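DUF115 domain-containing protein (Magnetospirillum magneticum AMB-1, PDB 5MU5) is a Maf glycosyltransferase that probably attaches sugars to flagellin and is involved in the formation of bacterial flagella. Local coordinates at residues Ile191-Ile205 with Ala224-Gly236. Numbering follows the deposited sequence.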
loop_
_atom_site.group_PDB
_atom_site.type_symbol
_atom_site.label_atom_id
_atom_site.label_comp_id
_atom_site.label_asym_id
_atom_site.label_seq_id
_atom_site.Cartn_x
_atom_site.Cartn_y
_atom_site.Cartn_z
ATOM N N ILE A 191 -1.670 -14.056 -11.479
ATOM C CA ILE A 191 -2.938 -14.351 -10.817
ATOM C C ILE A 191 -2.976 -13.626 -9.461
ATOM O O ILE A 191 -3.947 -12.930 -9.153
ATOM C CB ILE A 191 -3.154 -15.858 -10.621
ATOM C CG1 ILE A 191 -3.451 -16.512 -11.976
ATOM C CG2 ILE A 191 -4.294 -16.089 -9.641
ATOM C CD1 ILE A 191 -3.327 -18.013 -11.978
ATOM N N ALA A 192 -1.899 -13.793 -8.693
ATOM C CA ALA A 192 -1.774 -13.208 -7.365
ATOM C C ALA A 192 -1.913 -11.708 -7.414
ATOM O O ALA A 192 -2.668 -11.158 -6.656
ATOM C CB ALA A 192 -0.453 -13.604 -6.713
ATOM N N ARG A 193 -1.220 -11.052 -8.329
ATOM C CA ARG A 193 -1.320 -9.592 -8.465
ATOM C C ARG A 193 -2.723 -9.097 -8.785
ATOM O O ARG A 193 -3.162 -8.063 -8.279
ATOM C CB ARG A 193 -0.371 -9.057 -9.556
ATOM C CG ARG A 193 1.085 -9.022 -9.136
ATOM C CD ARG A 193 1.940 -8.062 -9.961
ATOM N NE ARG A 193 3.114 -7.664 -9.178
ATOM C CZ ARG A 193 4.249 -8.361 -9.060
ATOM N NH1 ARG A 193 4.417 -9.519 -9.693
ATOM N NH2 ARG A 193 5.231 -7.887 -8.296
ATOM N N GLN A 194 -3.410 -9.826 -9.654
ATOM C CA GLN A 194 -4.727 -9.404 -10.142
ATOM C C GLN A 194 -5.787 -9.610 -9.101
ATOM O O GLN A 194 -6.688 -8.797 -8.983
ATOM C CB GLN A 194 -5.098 -10.207 -11.357
ATOM C CG GLN A 194 -4.138 -10.044 -12.502
ATOM C CD GLN A 194 -4.553 -8.925 -13.362
ATOM O OE1 GLN A 194 -4.274 -7.768 -13.059
ATOM N NE2 GLN A 194 -5.268 -9.249 -14.438
ATOM N N LEU A 195 -5.692 -10.723 -8.373
ATOM C CA LEU A 195 -6.608 -11.007 -7.272
ATOM C C LEU A 195 -6.472 -9.956 -6.190
ATOM O O LEU A 195 -7.473 -9.408 -5.725
ATOM C CB LEU A 195 -6.343 -12.377 -6.662
ATOM C CG LEU A 195 -7.171 -13.519 -7.208
ATOM C CD1 LEU A 195 -6.755 -14.812 -6.518
ATOM C CD2 LEU A 195 -8.652 -13.193 -6.985
ATOM N N ARG A 196 -5.229 -9.665 -5.813
ATOM C CA ARG A 196 -4.956 -8.631 -4.812
ATOM C C ARG A 196 -5.540 -7.320 -5.269
ATOM O O ARG A 196 -6.204 -6.645 -4.520
ATOM C CB ARG A 196 -3.449 -8.475 -4.540
ATOM C CG ARG A 196 -2.845 -9.647 -3.779
ATOM C CD ARG A 196 -1.505 -9.313 -3.142
ATOM N NE ARG A 196 -0.430 -9.076 -4.111
ATOM C CZ ARG A 196 0.454 -9.984 -4.527
ATOM N NH1 ARG A 196 0.399 -11.237 -4.117
ATOM N NH2 ARG A 196 1.392 -9.634 -5.392
ATOM N N SER A 197 -5.322 -6.990 -6.525
ATOM C CA SER A 197 -5.820 -5.749 -7.090
ATOM C C SER A 197 -7.360 -5.716 -7.168
ATOM O O SER A 197 -8.000 -4.686 -6.943
ATOM C CB SER A 197 -5.202 -5.564 -8.468
ATOM O OG SER A 197 -5.784 -4.456 -9.105
ATOM N N ALA A 198 -7.955 -6.851 -7.483
ATOM C CA ALA A 198 -9.427 -6.938 -7.555
ATOM C C ALA A 198 -10.062 -6.673 -6.193
ATOM O O ALA A 198 -11.020 -5.938 -6.101
ATOM C CB ALA A 198 -9.836 -8.305 -8.059
ATOM N N ILE A 199 -9.481 -7.245 -5.134
ATOM C CA ILE A 199 -9.973 -7.030 -3.774
ATOM C C ILE A 199 -9.678 -5.610 -3.307
ATOM O O ILE A 199 -10.518 -4.940 -2.688
ATOM C CB ILE A 199 -9.331 -8.000 -2.764
ATOM C CG1 ILE A 199 -9.648 -9.450 -3.104
ATOM C CG2 ILE A 199 -9.831 -7.708 -1.369
ATOM C CD1 ILE A 199 -11.116 -9.804 -3.017
ATOM N N ARG A 200 -8.469 -5.165 -3.599
ATOM C CA ARG A 200 -8.004 -3.867 -3.161
ATOM C C ARG A 200 -8.820 -2.726 -3.735
ATOM O O ARG A 200 -9.036 -1.728 -3.066
ATOM C CB ARG A 200 -6.538 -3.675 -3.558
ATOM C CG ARG A 200 -5.961 -2.320 -3.161
ATOM C CD ARG A 200 -4.565 -2.080 -3.714
ATOM N NE ARG A 200 -3.637 -3.144 -3.345
ATOM C CZ ARG A 200 -3.058 -4.011 -4.186
ATOM N NH1 ARG A 200 -3.275 -3.968 -5.512
ATOM N NH2 ARG A 200 -2.226 -4.930 -3.691
ATOM N N CYS A 201 -9.241 -2.869 -4.987
ATOM C CA CYS A 201 -9.968 -1.807 -5.689
ATOM C C CYS A 201 -11.476 -1.811 -5.469
ATOM O O CYS A 201 -12.141 -0.802 -5.653
ATOM C CB CYS A 201 -9.708 -1.915 -7.184
ATOM S SG CYS A 201 -8.025 -1.437 -7.586
ATOM N N CYS A 202 -12.017 -2.959 -5.104
ATOM C CA CYS A 202 -13.428 -3.061 -4.857
ATOM C C CYS A 202 -13.730 -2.685 -3.426
ATOM O O CYS A 202 -14.495 -1.767 -3.190
ATOM C CB CYS A 202 -13.909 -4.467 -5.135
ATOM S SG CYS A 202 -15.651 -4.640 -4.747
ATOM N N CYS A 203 -13.149 -3.397 -2.469
ATOM C CA CYS A 203 -13.368 -3.074 -1.069
ATOM C C CYS A 203 -12.417 -3.856 -0.168
ATOM O O CYS A 203 -12.786 -4.881 0.423
ATOM C CB CYS A 203 -14.789 -3.415 -0.694
ATOM S SG CYS A 203 -15.198 -2.603 0.833
ATOM N N PRO A 204 -11.188 -3.366 -0.035
ATOM C CA PRO A 204 -10.164 -4.201 0.575
ATOM C C PRO A 204 -10.419 -4.545 2.041
ATOM O O PRO A 204 -9.998 -5.600 2.532
ATOM C CB PRO A 204 -8.909 -3.329 0.477
ATOM C CG PRO A 204 -9.430 -1.942 0.459
ATOM C CD PRO A 204 -10.742 -1.982 -0.252
ATOM N N ILE A 205 -11.128 -3.673 2.736
ATOM C CA ILE A 205 -11.162 -3.797 4.170
ATOM C C ILE A 205 -11.970 -4.977 4.751
ATOM O O ILE A 205 -11.649 -5.439 5.839
ATOM C CB ILE A 205 -11.575 -2.453 4.805
ATOM C CG1 ILE A 205 -10.859 -2.288 6.143
ATOM C CG2 ILE A 205 -13.097 -2.325 4.901
ATOM C CD1 ILE A 205 -9.350 -2.472 6.087
ATOM N N ALA A 224 -2.714 -20.682 -5.995
ATOM C CA ALA A 224 -3.261 -19.336 -5.980
ATOM C C ALA A 224 -4.178 -19.133 -4.785
ATOM O O ALA A 224 -4.190 -18.060 -4.194
ATOM C CB ALA A 224 -4.007 -19.041 -7.265
ATOM N N MET A 225 -4.946 -20.152 -4.428
ATOM C CA MET A 225 -5.815 -20.055 -3.253
ATOM C C MET A 225 -4.991 -19.905 -1.972
ATOM O O MET A 225 -5.309 -19.058 -1.130
ATOM C CB MET A 225 -6.730 -21.281 -3.122
ATOM C CG MET A 225 -7.625 -21.241 -1.887
ATOM S SD MET A 225 -8.992 -22.424 -1.954
ATOM C CE MET A 225 -8.799 -23.354 -0.426
ATOM N N SER A 226 -3.961 -20.742 -1.804
ATOM C CA SER A 226 -3.073 -20.632 -0.635
ATOM C C SER A 226 -2.431 -19.261 -0.564
ATOM O O SER A 226 -2.346 -18.666 0.500
ATOM C CB SER A 226 -1.942 -21.650 -0.679
ATOM O OG SER A 226 -2.468 -22.932 -0.557
ATOM N N GLU A 227 -1.937 -18.780 -1.697
ATOM C CA GLU A 227 -1.299 -17.489 -1.729
ATOM C C GLU A 227 -2.320 -16.435 -1.346
ATOM O O GLU A 227 -2.054 -15.616 -0.505
ATOM C CB GLU A 227 -0.701 -17.200 -3.096
ATOM C CG GLU A 227 0.038 -15.871 -3.154
ATOM C CD GLU A 227 0.877 -15.711 -4.412
ATOM O OE1 GLU A 227 0.798 -16.604 -5.295
ATOM O OE2 GLU A 227 1.610 -14.686 -4.517
ATOM N N PHE A 228 -3.506 -16.470 -1.932
ATOM C CA PHE A 228 -4.498 -15.469 -1.584
ATOM C C PHE A 228 -4.840 -15.478 -0.071
ATOM O O PHE A 228 -4.940 -14.424 0.541
ATOM C CB PHE A 228 -5.737 -15.611 -2.455
ATOM C CG PHE A 228 -6.802 -14.617 -2.125
ATOM C CD1 PHE A 228 -6.695 -13.317 -2.576
ATOM C CD2 PHE A 228 -7.895 -14.976 -1.349
ATOM C CE1 PHE A 228 -7.666 -12.391 -2.270
ATOM C CE2 PHE A 228 -8.873 -14.050 -1.036
ATOM C CZ PHE A 228 -8.758 -12.750 -1.499
ATOM N N MET A 229 -4.951 -16.659 0.529
ATOM C CA MET A 229 -5.224 -16.791 1.972
ATOM C C MET A 229 -4.182 -16.153 2.872
ATOM O O MET A 229 -4.524 -15.627 3.928
ATOM C CB MET A 229 -5.349 -18.250 2.368
ATOM C CG MET A 229 -6.580 -18.910 1.789
ATOM S SD MET A 229 -6.709 -20.647 2.217
ATOM C CE MET A 229 -7.413 -20.480 3.870
ATOM N N ARG A 230 -2.920 -16.244 2.479
ATOM C CA ARG A 230 -1.841 -15.550 3.172
ATOM C C ARG A 230 -1.881 -14.040 2.875
ATOM O O ARG A 230 -1.679 -13.222 3.767
ATOM C CB ARG A 230 -0.480 -16.153 2.782
ATOM C CG ARG A 230 -0.290 -17.582 3.299
ATOM C CD ARG A 230 1.114 -18.118 3.057
ATOM N NE ARG A 230 1.521 -17.852 1.685
ATOM C CZ ARG A 230 1.371 -18.684 0.657
ATOM N NH1 ARG A 230 0.854 -19.901 0.803
ATOM N NH2 ARG A 230 1.767 -18.295 -0.546
ATOM N N ASP A 231 -2.167 -13.686 1.627
ATOM C CA ASP A 231 -2.225 -12.284 1.167
ATOM C C ASP A 231 -3.417 -11.468 1.689
ATOM O O ASP A 231 -3.339 -10.238 1.773
ATOM C CB ASP A 231 -2.359 -12.216 -0.375
ATOM C CG ASP A 231 -1.068 -12.533 -1.135
ATOM O OD1 ASP A 231 0.018 -12.624 -0.518
ATOM O OD2 ASP A 231 -1.166 -12.664 -2.388
ATOM N N ALA A 232 -4.532 -12.143 1.970
ATOM C CA ALA A 232 -5.812 -11.455 2.212
ATOM C C ALA A 232 -5.773 -10.447 3.348
ATOM O O ALA A 232 -6.221 -9.329 3.179
ATOM C CB ALA A 232 -6.938 -12.462 2.434
ATOM N N GLN A 233 -5.233 -10.856 4.483
ATOM C CA GLN A 233 -5.088 -9.982 5.641
ATOM C C GLN A 233 -4.275 -8.678 5.407
ATOM O O GLN A 233 -4.540 -7.651 6.037
ATOM C CB GLN A 233 -4.417 -10.775 6.758
ATOM C CG GLN A 233 -5.271 -11.932 7.272
ATOM C CD GLN A 233 -4.559 -12.741 8.345
ATOM O OE1 GLN A 233 -3.320 -12.868 8.352
ATOM N NE2 GLN A 233 -5.338 -13.293 9.263
ATOM N N LEU A 234 -3.301 -8.715 4.504
ATOM C CA LEU A 234 -2.443 -7.551 4.256
ATOM C C LEU A 234 -3.036 -6.525 3.284
ATOM O O LEU A 234 -2.579 -5.384 3.243
ATOM C CB LEU A 234 -1.086 -8.006 3.706
ATOM C CG LEU A 234 -0.104 -8.735 4.628
ATOM C CD1 LEU A 234 -0.753 -9.924 5.323
ATOM C CD2 LEU A 234 1.092 -9.199 3.802
ATOM N N ILE A 235 -4.029 -6.928 2.492
ATOM C CA ILE A 235 -4.549 -6.061 1.427
ATOM C C ILE A 235 -5.174 -4.777 1.941
ATOM O O ILE A 235 -5.012 -3.732 1.329
ATOM C CB ILE A 235 -5.569 -6.776 0.517
ATOM C CG1 ILE A 235 -4.882 -7.889 -0.261
ATOM C CG2 ILE A 235 -6.150 -5.787 -0.490
ATOM C CD1 ILE A 235 -5.816 -8.817 -0.999
ATOM N N GLY A 236 -5.878 -4.857 3.062
ATOM C CA GLY A 236 -6.537 -3.684 3.629
ATOM C C GLY A 236 -5.730 -2.919 4.666
ATOM O O GLY A 236 -6.311 -2.278 5.538
HETATM O O HOH W 1 -3.187 -13.203 -4.081
#
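A single carboxylate oxygen, Asp-231 OD2, takes both the guanidinium of Arg-196 and a water that ties the two helices together. Arg-196 NH1 donates to Asp-231 OD2 over 2.7 Å, with the oxygen lying in the guanidinium plane but the nitrogen standing above the carboxylate plane; the two flat groups are turned 77° apart. The water gives one hydrogen to OD2 and makes a weak bond to the backbone O of Ala-192. Glu-227 reaches the same edge from one turn earlier, Glu-227 OE2 and Arg-196 NH1 forming a long salt bridge of 3.7 Å, while its carboxylate lies against the methyl of Ala-192. The bend of the Arg-196 chain at chi3 (-68°) swings the guanidinium toward both acids. Were Arg-196 an alanine, the Asp-231 and Glu-227 carboxylates would probably be left close together without their shared positive partner.

Helix 188-202 is the connection of a beta-alpha-beta crossover from strand 180-183 to strand 211-214, the two edges of a parallel sheet with Rossmann-like 3-2-1-4 order, and helix 219-235 follows. Segments 191-202 and 224-235 run roughly the same way, 43° apart. Both helices pack on that sheet: Leu-195 rests on Val-125, Leu-127 and Val-150, and Phe-228 on Leu-212. In the apolar layer between them, Ile-199 CG1 meets the ring edge of Phe-228 at CE1, 3.6 Å away, and Leu-195 CB lies near CD1. Farther along, Ile-235 fits against the backbone and side chains of helix 188-202. Ile-235 CD1 reaches Ile-199 CB at 4.0 Å, while Ile-235 CG2 touches Arg-200 CB and, at 3.8 Å, Pro-204 CB. Past the helix ends the two backbones come nearest, the CA atoms of Ile-205 and Gly-236 being 4.7 Å apart.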